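Local coordinates for protein peptidase M3B, oligoendopeptidase F (Enterococcus faecium, PDB 2QR4) that probably cleaves peptide bonds within oligopeptides, as an oligoendopeptidase F of the M3 metallopeptidase family, at residues A[40-43]-A[44-48]; A[96-99]-A[100-104]; A[124-127]-A[128-131]. All blocks are in the same frame, centred on the assembly; numbering follows the deposited sequence.

Contact 1: residues A[40-43]-A[44-48]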
# COMPACT_ATOMS: atom_id res chain seq x y z
N ILE A 40 -7.02 31.35 -13.26
CA ILE A 40 -5.98 31.23 -12.25
C ILE A 40 -6.57 31.50 -10.87
O ILE A 40 -6.26 30.80 -9.92
CB ILE A 40 -4.85 32.25 -12.49
CG1 ILE A 40 -4.03 31.85 -13.71
CG2 ILE A 40 -3.96 32.31 -11.29
CD1 ILE A 40 -3.24 32.97 -14.29
N GLU A 41 -7.41 32.53 -10.78
CA GLU A 41 -8.03 32.87 -9.51
C GLU A 41 -8.89 31.74 -9.02
O GLU A 41 -8.87 31.41 -7.83
CB GLU A 41 -8.87 34.14 -9.64
CG GLU A 41 -8.04 35.38 -9.60
CD GLU A 41 -8.79 36.59 -10.10
OE1 GLU A 41 -9.91 36.42 -10.62
OE2 GLU A 41 -8.26 37.72 -9.97
N PHE A 42 -9.64 31.13 -9.93
CA PHE A 42 -10.52 30.05 -9.56
C PHE A 42 -9.74 28.84 -9.06
O PHE A 42 -10.01 28.36 -7.95
CB PHE A 42 -11.45 29.63 -10.70
CG PHE A 42 -12.17 28.33 -10.43
CD1 PHE A 42 -13.34 28.32 -9.68
CD2 PHE A 42 -11.66 27.12 -10.90
CE1 PHE A 42 -14.01 27.13 -9.41
CE2 PHE A 42 -12.32 25.91 -10.63
CZ PHE A 42 -13.49 25.91 -9.88
N VAL A 43 -8.79 28.33 -9.84
CA VAL A 43 -8.21 27.05 -9.44
C VAL A 43 -7.32 27.19 -8.21
O VAL A 43 -7.26 26.29 -7.39
CB VAL A 43 -7.49 26.22 -10.57
CG1 VAL A 43 -8.09 26.46 -11.94
CG2 VAL A 43 -6.01 26.44 -10.55
N LEU A 44 -6.63 28.31 -8.07
CA LEU A 44 -5.78 28.50 -6.91
C LEU A 44 -6.62 28.58 -5.65
O LEU A 44 -6.26 28.06 -4.61
CB LEU A 44 -4.90 29.75 -7.07
CG LEU A 44 -3.41 29.48 -7.34
CD1 LEU A 44 -3.13 28.09 -7.90
CD2 LEU A 44 -2.82 30.55 -8.24
N ARG A 45 -7.78 29.21 -5.77
CA ARG A 45 -8.63 29.43 -4.63
C ARG A 45 -9.22 28.10 -4.18
O ARG A 45 -9.26 27.81 -2.98
CB ARG A 45 -9.74 30.41 -5.02
CG ARG A 45 -10.80 30.62 -3.99
CD ARG A 45 -12.15 30.81 -4.68
NE ARG A 45 -12.14 31.82 -5.73
CZ ARG A 45 -12.94 31.81 -6.79
NH1 ARG A 45 -13.82 30.82 -6.95
NH2 ARG A 45 -12.87 32.79 -7.70
N VAL A 46 -9.68 27.30 -5.13
CA VAL A 46 -10.30 26.02 -4.79
C VAL A 46 -9.24 25.06 -4.29
O VAL A 46 -9.42 24.38 -3.28
CB VAL A 46 -11.05 25.41 -6.00
CG1 VAL A 46 -11.43 24.02 -5.73
CG2 VAL A 46 -12.30 26.19 -6.25
N TYR A 47 -8.12 25.04 -5.00
CA TYR A 47 -7.07 24.08 -4.73
C TYR A 47 -6.48 24.31 -3.35
O TYR A 47 -6.36 23.38 -2.55
CB TYR A 47 -6.00 24.14 -5.83
CG TYR A 47 -4.94 23.08 -5.73
CD1 TYR A 47 -5.12 21.82 -6.31
CD2 TYR A 47 -3.75 23.33 -5.07
CE1 TYR A 47 -4.12 20.85 -6.22
CE2 TYR A 47 -2.76 22.38 -4.97
CZ TYR A 47 -2.95 21.14 -5.55
OH TYR A 47 -1.95 20.20 -5.44
N ARG A 48 -6.15 25.56 -3.04
CA ARG A 48 -5.56 25.87 -1.75
C ARG A 48 -6.50 25.68 -0.57
O ARG A 48 -6.06 25.28 0.51
CB ARG A 48 -4.93 27.26 -1.76
CG ARG A 48 -3.68 27.30 -2.66
CD ARG A 48 -2.88 28.59 -2.53
NE ARG A 48 -1.86 28.73 -3.57
CZ ARG A 48 -1.13 29.82 -3.75
NH1 ARG A 48 -1.31 30.87 -2.96
NH2 ARG A 48 -0.22 29.88 -4.72

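Contact 2: residues A[96-99]-A[100-104]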
# COMPACT_ATOMS: atom_id res chain seq x y z
N LEU A 96 -0.20 25.71 -20.83
CA LEU A 96 0.92 25.37 -21.68
C LEU A 96 0.59 25.23 -23.18
O LEU A 96 1.49 25.11 -24.00
CB LEU A 96 1.59 24.10 -21.15
CG LEU A 96 2.34 24.34 -19.84
CD1 LEU A 96 3.09 23.11 -19.42
CD2 LEU A 96 3.29 25.51 -20.01
N GLN A 97 -0.69 25.27 -23.54
CA GLN A 97 -1.05 25.25 -24.95
C GLN A 97 -0.88 26.64 -25.54
O GLN A 97 -0.83 26.80 -26.76
CB GLN A 97 -2.48 24.72 -25.16
CG GLN A 97 -2.53 23.19 -25.25
CD GLN A 97 -3.93 22.64 -25.08
OE1 GLN A 97 -4.78 23.23 -24.41
NE2 GLN A 97 -4.19 21.50 -25.70
N LEU A 98 -0.81 27.64 -24.68
CA LEU A 98 -0.40 28.96 -25.10
C LEU A 98 1.12 28.98 -25.21
O LEU A 98 1.81 28.22 -24.54
CB LEU A 98 -0.86 30.00 -24.08
CG LEU A 98 -2.36 30.03 -23.82
CD1 LEU A 98 -2.67 30.93 -22.65
CD2 LEU A 98 -3.10 30.48 -25.06
N SER A 99 1.63 29.86 -26.06
CA SER A 99 3.07 30.07 -26.18
C SER A 99 3.56 30.99 -25.05
O SER A 99 2.84 31.92 -24.65
CB SER A 99 3.38 30.76 -27.50
OG SER A 99 3.08 32.14 -27.38
N ASP A 100 4.78 30.75 -24.58
CA ASP A 100 5.43 31.65 -23.64
C ASP A 100 5.14 33.13 -23.91
O ASP A 100 4.84 33.89 -22.99
CB ASP A 100 6.95 31.43 -23.63
CG ASP A 100 7.36 30.27 -22.74
OD1 ASP A 100 6.47 29.53 -22.28
OD2 ASP A 100 8.58 30.10 -22.50
N ASP A 101 5.22 33.55 -25.17
CA ASP A 101 5.02 34.98 -25.46
C ASP A 101 3.56 35.43 -25.44
O ASP A 101 3.28 36.61 -25.26
CB ASP A 101 5.76 35.45 -26.73
CG ASP A 101 6.32 34.32 -27.57
OD1 ASP A 101 6.87 34.63 -28.65
OD2 ASP A 101 6.22 33.12 -27.16
N GLN A 102 2.63 34.50 -25.64
CA GLN A 102 1.21 34.81 -25.46
C GLN A 102 0.91 35.04 -23.98
O GLN A 102 0.09 35.88 -23.61
CB GLN A 102 0.32 33.67 -25.97
CG GLN A 102 0.05 33.65 -27.46
CD GLN A 102 -0.65 32.37 -27.87
OE1 GLN A 102 -0.08 31.28 -27.79
NE2 GLN A 102 -1.92 32.49 -28.28
N ILE A 103 1.58 34.26 -23.14
CA ILE A 103 1.40 34.32 -21.70
C ILE A 103 1.86 35.66 -21.14
O ILE A 103 1.09 36.33 -20.45
CB ILE A 103 2.11 33.14 -21.01
CG1 ILE A 103 1.46 31.82 -21.42
CG2 ILE A 103 2.07 33.28 -19.51
CD1 ILE A 103 2.08 30.59 -20.76
N TRP A 104 3.08 36.08 -21.45
CA TRP A 104 3.58 37.36 -20.92
C TRP A 104 2.94 38.55 -21.65
O TRP A 104 3.02 39.69 -21.19
CB TRP A 104 5.12 37.46 -20.95
CG TRP A 104 5.79 36.26 -20.36
CD1 TRP A 104 6.63 35.40 -21.01
CD2 TRP A 104 5.66 35.76 -19.02
NE1 TRP A 104 7.03 34.39 -20.15
CE2 TRP A 104 6.45 34.59 -18.93
CE3 TRP A 104 4.94 36.19 -17.90
CZ2 TRP A 104 6.55 33.85 -17.75
CZ3 TRP A 104 5.04 35.44 -16.72
CH2 TRP A 104 5.84 34.29 -16.66

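Contact 3: residues A[124-127]-A[128-131]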
# COMPACT_ATOMS: atom_id res chain seq x y z
N VAL A 124 5.58 27.45 -16.72
CA VAL A 124 6.29 27.66 -17.99
C VAL A 124 7.67 27.00 -17.98
O VAL A 124 8.12 26.44 -18.99
CB VAL A 124 6.43 29.17 -18.31
CG1 VAL A 124 7.49 29.42 -19.38
CG2 VAL A 124 5.08 29.75 -18.73
N ASP A 125 8.35 27.05 -16.84
CA ASP A 125 9.68 26.47 -16.71
C ASP A 125 9.61 24.96 -16.58
O ASP A 125 10.63 24.28 -16.55
CB ASP A 125 10.39 27.03 -15.47
CG ASP A 125 10.85 28.46 -15.65
OD1 ASP A 125 11.11 29.10 -14.62
OD2 ASP A 125 10.96 28.93 -16.80
N ASN A 126 8.40 24.42 -16.49
CA ASN A 126 8.21 23.02 -16.19
C ASN A 126 7.49 22.35 -17.35
O ASN A 126 6.94 21.25 -17.23
CB ASN A 126 7.38 22.90 -14.92
CG ASN A 126 7.77 21.74 -14.07
OD1 ASN A 126 6.92 21.14 -13.41
ND2 ASN A 126 9.05 21.40 -14.08
N ARG A 127 7.49 23.06 -18.47
CA ARG A 127 6.87 22.63 -19.71
C ARG A 127 7.13 21.16 -20.03
O ARG A 127 6.23 20.44 -20.45
CB ARG A 127 7.42 23.50 -20.85
CG ARG A 127 6.60 23.51 -22.12
CD ARG A 127 7.10 24.58 -23.09
NE ARG A 127 6.48 25.89 -22.92
CZ ARG A 127 5.21 26.16 -23.21
NH1 ARG A 127 4.39 25.21 -23.63
NH2 ARG A 127 4.73 27.39 -23.06
N ALA A 128 8.37 20.73 -19.82
CA ALA A 128 8.79 19.37 -20.16
C ALA A 128 8.24 18.30 -19.22
O ALA A 128 8.32 17.12 -19.52
CB ALA A 128 10.31 19.28 -20.22
N HIS A 129 7.68 18.71 -18.09
CA HIS A 129 7.29 17.73 -17.09
C HIS A 129 5.81 17.79 -16.81
O HIS A 129 5.31 17.02 -15.99
CB HIS A 129 8.10 17.91 -15.81
CG HIS A 129 9.57 17.95 -16.05
ND1 HIS A 129 10.30 16.82 -16.37
CD2 HIS A 129 10.45 18.98 -16.04
CE1 HIS A 129 11.57 17.16 -16.55
NE2 HIS A 129 11.69 18.46 -16.35
N VAL A 130 5.11 18.70 -17.49
CA VAL A 130 3.66 18.71 -17.44
C VAL A 130 3.12 17.92 -18.62
O VAL A 130 3.66 17.99 -19.72
CB VAL A 130 3.10 20.13 -17.46
CG1 VAL A 130 1.58 20.10 -17.46
CG2 VAL A 130 3.62 20.92 -16.28
N LEU A 131 2.06 17.15 -18.39
CA LEU A 131 1.58 16.20 -19.38
C LEU A 131 0.31 16.73 -20.02
O LEU A 131 0.00 17.91 -19.91
CB LEU A 131 1.37 14.82 -18.73
CG LEU A 131 2.65 14.17 -18.19
CD1 LEU A 131 2.38 12.88 -17.47
CD2 LEU A 131 3.67 13.93 -19.30
O HOH W 1 10.66 22.10 -18.99

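Contact 1: residues A[40-43]-A[44-48]
F42 and V46 meet one turn apart on the long helix 33-63, an i to i+4 pair in which a methyl group lies over a ring. V46 CG2 makes a CH-pi contact with one face of the F42 ring, 4.0 Å from its centroid and displaced toward the rim, where it comes within 3.7 Å of F42 CE1. Both first torsions help: F42 CG is anti to the backbone N (chi1 168°), while V46 CG2 stands beside its own backbone N and so leans back toward the preceding turn. The ring also meets that of H25, and V84 of helix 68-87 touches V46.

The packing is equally close on the flank where I40 and L44 run side by side, pointing the same way, with I40 CG2 3.7 Å from L44 CD2. Y116 touches both side chains; I120 packs on I40 and Y119 on L44. Routine i to i+4 backbone bonds run beneath, among them Y47 N to V43 O.

The solvent side is looser. E41 and R45 are one turn apart, yet E41 OE1 stays 5.5 Å from R45 NH2, and NH1 of R45 forms its salt bridge with E18 instead. The arginine, bent at chi2 and chi3, lays one face of its guanidinium over F42 CA. Its plane stands 89° from the F42 ring, with NH1 3.7 Å from F42 CD1.

Contact 2: residues A[96-99]-A[100-104]
S99 and Q102 bind each other in both directions. The backbone N of S99 donates to Q102 OE1 over 2.8 Å in an almost straight bond, 176° at the hydrogen, and approaches tilted from the amide carbonyl plane. In return Q102 N donates to S99 OG at 3.0 Å. The serine hydroxyl can do this because chi1 of 78° sets OG between its backbone N and carbonyl carbon, facing the first helical turn. OG also lies 3.3 Å from both Q102 OE1 and D101 OD2, two weak alternatives for its single proton.

This is a capping box, with S99 at the N-cap of helix 100-109 and Q102 at the third helical position. The glutamine folds back to reach: CG sits beside its own backbone N, and the chain then runs extended until OE1 arrives at S99 N. S99 O takes I103 N at 3.1 Å and, weakly, Q102 N.

Just outside the box, L98 and I103 form the hydrophobic staple that often accompanies such a cap, L98 CB lying 4.0 Å from I103 CG1. L98 crosses Q102 at about a right angle, its CD2 4.0 Å from Q102 NE2. Further out, I120 of helix 117-124 packs on I103, and D100 OD1 forms a salt bridge with R127 NH2. With their negative charge near the N-terminal end of the helix, the carboxylates of D100 and D101 probably interact favourably with its dipole.

Contact 3: residues A[124-127]-A[128-131]
N126 and H129 cross at about a right angle, the amide of one coming to the ring edge of the other. From its base outward, H129 first meets N126 with CB, which lies 3.8 Å from N126 O and a little further from N126 ND2. Chi1 of -51° places CG beside the H129 backbone N and anti to its carbonyl carbon, and this turns the imidazole toward the asparagine. CG itself faces N126 ND2, but CD2 makes the closer approach, 3.4 Å from that nitrogen, which sits near the ring plane; amide and ring planes are 47° apart. A128 CB lies over one ring face, 4.1 Å above its centre. On the other side of the ring from CD2, ND1 donates to the backbone O of R229, and the ring stacks with that of Y231.

The backbone beneath is a run of turns that leads the chain from helix 117-124 toward helix 133-141. A type I beta turn spans V124 to R127, its closing bond weak. N126 O then receives H129 N at 2.8 Å, from above the carbonyl plane rather than on a lone pair, and more weakly V130 N at 3.1 Å. V130 CG2 comes 3.5 Å from the same oxygen. A water spans the bend, accepting from A128 N at 2.8 Å and donating to D125 O at 3.3 Å.

R127 leaves this bend with CG anti to its backbone N, then bends at chi3, so that NH1 can donate to L96 O. V130 packs on L96 as well, and on P93 of helix 91-95.

How the contacts relate
Contact 1 is the buried one, largely apolar and set within a single long helix; contact 2 is partly buried, and contact 3 lies at the surface, both built mainly from backbone and polar groups at a helix start and in a connecting loop. Contacts 2 and 3, with centres 12 Å apart, touch directly: the guanidinium of R127 in 124-127 reaches the carboxylate of D100 and the carbonyl of L96, and more weakly that of L98, so one arginine ties the two together. Contact 1 touches neither, its nearest atoms being about 7 Å from contact 2 and 10 Å from contact 3. Helix 117-124 nonetheless connects them, since I120 packs on both I40 and I103.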